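Local coordinates for protein endo-pectate lyase (PDB 3B4N) that cleaves pectate by calcium-dependent elimination, leaving oligosaccharides with unsaturated galacturonosyl ends, and probably also acts on highly methylated pectins, at residues Ala20-Ser30 with Tyr34-Arg46. Residues are numbered along the deposited sequence; the frame is centred on the assembly and turned at random.
Sequences AQTTLMLSQKS and YLGWSTDESKVAR. With EDO (1,2-ethanediol), chain G.
Tyr34 and Ser27 exchange both backbone hydrogen bonds near the turn of an antiparallel beta hairpin, a compact example of how such a hairpin sorts its side chains onto two faces. The edge of the Tyr34 ring receives CB of Lys29, 3.8 Å from CE2, while Tyr34 OH meets a water that donates to Lys29 O; Asn274 also bonds this hydroxyl. Leu35, on the other face, brings CD2 within 4.1 Å of Leu26 CD1. Gly36, paired with Met25, continues the doubly bonded pattern without a side chain. Trp37 meets Leu24, whose CG is anti to the backbone N (chi1 -180°), placing Leu24 CD1 3.9 Å from Trp37 CB and obliquely to the ring. Ser38 pairs with Thr23 through two backbone bonds, and an ethanediol molecule, probably from crystallisation, lies beside the pair, with its O1 2.8 Å from Ser38 OG.

Beyond this pair, side chains join the backbone bonding. Thr39 OG1 donates to Gln21 O from above the carbonyl plane, 41° out of it, and accepts from Glu41 N, forming an ST turn. Asp40 grips Gln21 twice: its N donates to the same Gln21 O, and its OD1, on the syn side of the carboxylate, takes Gln21 N at 2.7 Å (163°). Glu41 OE2 then rests 3.6 Å from Ala20 CB.

The hairpin lies between two parts of the fold. Thr22, Leu24 and Leu26 touch strand 97-104 on one face; on the other, Met25 and Ser38 touch strand 181-189 of the parallel beta helix. Beyond them, Lys29 forms a salt bridge with Glu190. Strand 72-75 flanks strand 32-39 as the third strand of the sheet.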
loop_
_atom_site.group_PDB
_atom_site.type_symbol
_atom_site.label_atom_id
_atom_site.label_comp_id
_atom_site.label_asym_id
_atom_site.label_seq_id
_atom_site.Cartn_x
_atom_site.Cartn_y
_atom_site.Cartn_z
ATOM N N ALA A 20 14.313 -9.373 18.242
ATOM C CA ALA A 20 13.380 -8.816 17.221
ATOM C C ALA A 20 13.169 -7.326 17.448
ATOM O O ALA A 20 13.460 -6.799 18.522
ATOM C CB ALA A 20 12.042 -9.546 17.283
ATOM N N GLN A 21 12.661 -6.648 16.426
ATOM C CA GLN A 21 12.409 -5.220 16.521
ATOM C C GLN A 21 11.123 -4.838 15.816
ATOM O O GLN A 21 10.629 -5.565 14.953
ATOM C CB GLN A 21 13.569 -4.428 15.912
ATOM C CG GLN A 21 14.861 -4.513 16.706
ATOM C CD GLN A 21 15.998 -3.751 16.050
ATOM O OE1 GLN A 21 16.402 -4.061 14.929
ATOM N NE2 GLN A 21 16.519 -2.749 16.748
ATOM N N THR A 22 10.584 -3.689 16.209
ATOM C CA THR A 22 9.369 -3.159 15.613
ATOM C C THR A 22 9.573 -1.663 15.413
ATOM O O THR A 22 10.003 -0.969 16.331
ATOM C CB THR A 22 8.151 -3.364 16.539
ATOM O OG1 THR A 22 7.994 -4.761 16.818
ATOM C CG2 THR A 22 6.881 -2.831 15.887
ATOM N N THR A 23 9.293 -1.175 14.206
ATOM C CA THR A 23 9.407 0.248 13.908
ATOM C C THR A 23 8.009 0.740 13.560
ATOM O O THR A 23 7.317 0.161 12.719
ATOM C CB THR A 23 10.359 0.525 12.729
ATOM O OG1 THR A 23 11.693 0.143 13.093
ATOM C CG2 THR A 23 10.341 2.007 12.373
ATOM N N LEU A 24 7.605 1.809 14.232
ATOM C CA LEU A 24 6.290 2.401 14.068
ATOM C C LEU A 24 6.337 3.775 13.410
ATOM O O LEU A 24 7.262 4.557 13.640
ATOM C CB LEU A 24 5.638 2.530 15.448
ATOM C CG LEU A 24 4.228 3.129 15.527
ATOM C CD1 LEU A 24 3.263 2.240 14.762
ATOM C CD2 LEU A 24 3.783 3.242 16.991
ATOM N N MET A 25 5.343 4.043 12.570
ATOM C CA MET A 25 5.204 5.339 11.913
ATOM C C MET A 25 3.756 5.772 12.045
ATOM O O MET A 25 2.851 4.944 12.162
ATOM C CB MET A 25 5.588 5.258 10.438
ATOM C CG MET A 25 7.065 5.006 10.226
ATOM S SD MET A 25 7.439 4.787 8.489
ATOM C CE MET A 25 7.223 6.369 7.930
ATOM N N LEU A 26 3.538 7.078 12.004
ATOM C CA LEU A 26 2.210 7.653 12.146
ATOM C C LEU A 26 1.845 8.587 11.000
ATOM O O LEU A 26 2.699 9.300 10.480
ATOM C CB LEU A 26 2.157 8.463 13.449
ATOM C CG LEU A 26 1.084 9.547 13.588
ATOM C CD1 LEU A 26 -0.265 8.889 13.753
ATOM C CD2 LEU A 26 1.395 10.451 14.788
ATOM N N SER A 27 0.573 8.574 10.610
ATOM C CA SER A 27 0.083 9.505 9.595
ATOM C C SER A 27 -1.320 9.958 9.982
ATOM O O SER A 27 -2.205 9.144 10.207
ATOM C CB SER A 27 0.043 8.874 8.206
ATOM O OG SER A 27 -0.306 9.867 7.250
ATOM N N GLN A 28 -1.526 11.269 10.062
ATOM C CA GLN A 28 -2.834 11.799 10.430
ATOM C C GLN A 28 -3.669 12.132 9.195
ATOM O O GLN A 28 -3.218 12.870 8.323
ATOM C CB GLN A 28 -2.654 13.052 11.283
ATOM C CG GLN A 28 -1.671 12.873 12.433
ATOM C CD GLN A 28 -1.495 14.134 13.254
ATOM O OE1 GLN A 28 -2.439 14.622 13.874
ATOM N NE2 GLN A 28 -0.280 14.671 13.262
ATOM N N LYS A 29 -4.886 11.596 9.130
ATOM C CA LYS A 29 -5.784 11.840 7.997
ATOM C C LYS A 29 -7.262 11.894 8.409
ATOM O O LYS A 29 -7.808 10.912 8.909
ATOM C CB LYS A 29 -5.618 10.736 6.940
ATOM C CG LYS A 29 -4.271 10.693 6.225
ATOM C CD LYS A 29 -4.147 11.788 5.174
ATOM C CE LYS A 29 -3.066 12.785 5.542
ATOM N NZ LYS A 29 -1.771 12.097 5.799
ATOM N N SER A 30 -7.906 13.037 8.184
ATOM C CA SER A 30 -9.326 13.206 8.499
ATOM C C SER A 30 -9.712 12.824 9.935
ATOM O O SER A 30 -10.631 12.019 10.146
ATOM C CB SER A 30 -10.163 12.390 7.510
ATOM O OG SER A 30 -11.551 12.587 7.716
ATOM N N TYR A 34 -3.443 7.182 11.696
ATOM C CA TYR A 34 -3.108 5.885 11.129
ATOM C C TYR A 34 -1.724 5.467 11.576
ATOM O O TYR A 34 -0.780 6.262 11.550
ATOM C CB TYR A 34 -3.144 5.932 9.600
ATOM C CG TYR A 34 -4.533 5.996 9.020
ATOM C CD1 TYR A 34 -5.267 4.841 8.782
ATOM C CD2 TYR A 34 -5.125 7.224 8.740
ATOM C CE1 TYR A 34 -6.571 4.906 8.273
ATOM C CE2 TYR A 34 -6.414 7.303 8.237
ATOM C CZ TYR A 34 -7.130 6.146 8.007
ATOM O OH TYR A 34 -8.411 6.244 7.514
ATOM N N LEU A 35 -1.618 4.220 12.014
ATOM C CA LEU A 35 -0.343 3.668 12.433
ATOM C C LEU A 35 0.074 2.599 11.443
ATOM O O LEU A 35 -0.750 1.818 10.971
ATOM C CB LEU A 35 -0.450 3.019 13.809
ATOM C CG LEU A 35 -0.874 3.911 14.968
ATOM C CD1 LEU A 35 -0.901 3.081 16.257
ATOM C CD2 LEU A 35 0.098 5.074 15.099
ATOM N N GLY A 36 1.363 2.577 11.141
ATOM C CA GLY A 36 1.910 1.569 10.256
ATOM C C GLY A 36 3.216 1.117 10.879
ATOM O O GLY A 36 4.038 1.945 11.291
ATOM N N TRP A 37 3.425 -0.191 10.981
ATOM C CA TRP A 37 4.672 -0.664 11.555
ATOM C C TRP A 37 5.209 -1.852 10.797
ATOM O O TRP A 37 4.503 -2.479 10.008
ATOM C CB TRP A 37 4.483 -1.049 13.033
ATOM C CG TRP A 37 3.484 -2.159 13.278
ATOM C CD1 TRP A 37 3.747 -3.497 13.403
ATOM C CD2 TRP A 37 2.065 -2.017 13.399
ATOM N NE1 TRP A 37 2.576 -4.195 13.593
ATOM C CE2 TRP A 37 1.528 -3.311 13.594
ATOM C CE3 TRP A 37 1.194 -0.919 13.359
ATOM C CZ2 TRP A 37 0.153 -3.538 13.749
ATOM C CZ3 TRP A 37 -0.170 -1.141 13.511
ATOM C CH2 TRP A 37 -0.677 -2.443 13.704
ATOM N N SER A 38 6.486 -2.126 11.013
ATOM C CA SER A 38 7.114 -3.298 10.433
ATOM C C SER A 38 7.746 -4.006 11.621
ATOM O O SER A 38 8.147 -3.374 12.599
ATOM C CB SER A 38 8.193 -2.929 9.410
ATOM O OG SER A 38 9.278 -2.253 10.017
ATOM N N THR A 39 7.797 -5.327 11.561
ATOM C CA THR A 39 8.416 -6.087 12.631
ATOM C C THR A 39 9.105 -7.284 12.007
ATOM O O THR A 39 8.667 -7.781 10.971
ATOM C CB THR A 39 7.377 -6.575 13.681
ATOM O OG1 THR A 39 8.065 -7.263 14.732
ATOM C CG2 THR A 39 6.350 -7.520 13.055
ATOM N N ASP A 40 10.207 -7.715 12.612
ATOM C CA ASP A 40 10.904 -8.892 12.113
ATOM C C ASP A 40 10.676 -10.080 13.047
ATOM O O ASP A 40 11.361 -11.100 12.945
ATOM C CB ASP A 40 12.401 -8.626 11.935
ATOM C CG ASP A 40 13.035 -8.006 13.151
ATOM O OD1 ASP A 40 12.503 -8.189 14.261
ATOM O OD2 ASP A 40 14.081 -7.340 12.995
ATOM N N GLU A 41 9.721 -9.944 13.966
ATOM C CA GLU A 41 9.390 -11.054 14.864
ATOM C C GLU A 41 8.771 -12.124 13.962
ATOM O O GLU A 41 7.833 -11.848 13.217
ATOM C CB GLU A 41 8.388 -10.605 15.939
ATOM C CG GLU A 41 7.715 -11.763 16.684
ATOM C CD GLU A 41 8.714 -12.728 17.289
ATOM O OE1 GLU A 41 8.497 -13.956 17.180
ATOM O OE2 GLU A 41 9.713 -12.263 17.876
ATOM N N SER A 42 9.290 -13.346 14.026
ATOM C CA SER A 42 8.804 -14.421 13.166
ATOM C C SER A 42 7.610 -15.229 13.662
ATOM O O SER A 42 6.914 -15.853 12.865
ATOM C CB SER A 42 9.950 -15.383 12.856
ATOM O OG SER A 42 10.453 -15.954 14.050
ATOM N N LYS A 43 7.376 -15.235 14.966
ATOM C CA LYS A 43 6.256 -15.992 15.511
ATOM C C LYS A 43 5.291 -15.079 16.257
ATOM O O LYS A 43 5.093 -15.204 17.460
ATOM C CB LYS A 43 6.775 -17.107 16.427
ATOM C CG LYS A 43 7.534 -18.185 15.651
ATOM C CD LYS A 43 8.121 -19.276 16.534
ATOM C CE LYS A 43 9.470 -18.863 17.105
ATOM N NZ LYS A 43 10.203 -20.024 17.698
ATOM N N VAL A 44 4.678 -14.159 15.524
ATOM C CA VAL A 44 3.743 -13.230 16.141
ATOM C C VAL A 44 2.434 -13.921 16.510
ATOM O O VAL A 44 1.875 -14.671 15.705
ATOM C CB VAL A 44 3.424 -12.055 15.200
ATOM C CG1 VAL A 44 2.450 -11.097 15.884
ATOM C CG2 VAL A 44 4.706 -11.324 14.821
ATOM N N ALA A 45 1.958 -13.666 17.729
ATOM C CA ALA A 45 0.703 -14.234 18.218
ATOM C C ALA A 45 -0.377 -13.151 18.185
ATOM O O ALA A 45 -1.493 -13.386 17.729
ATOM C CB ALA A 45 0.878 -14.756 19.627
ATOM N N ARG A 46 -0.034 -11.966 18.680
ATOM C CA ARG A 46 -0.958 -10.835 18.683
ATOM C C ARG A 46 -0.147 -9.559 18.684
ATOM O O ARG A 46 1.067 -9.583 18.899
ATOM C CB ARG A 46 -1.862 -10.847 19.923
ATOM C CG ARG A 46 -1.103 -10.669 21.235
ATOM C CD ARG A 46 -1.985 -10.130 22.356
ATOM N NE ARG A 46 -3.124 -11.000 22.621
ATOM C CZ ARG A 46 -4.024 -10.773 23.572
ATOM N NH1 ARG A 46 -3.916 -9.706 24.350
ATOM N NH2 ARG A 46 -5.031 -11.620 23.737
HETATM C C1 EDO G . 11.496 -4.016 12.237
HETATM O O1 EDO G . 10.829 -4.354 10.898
HETATM C C2 EDO G . 12.748 -3.137 12.118
HETATM O O2 EDO G . 12.309 -1.784 11.478
HETATM O O HOH W 1 -9.209 8.755 6.969
#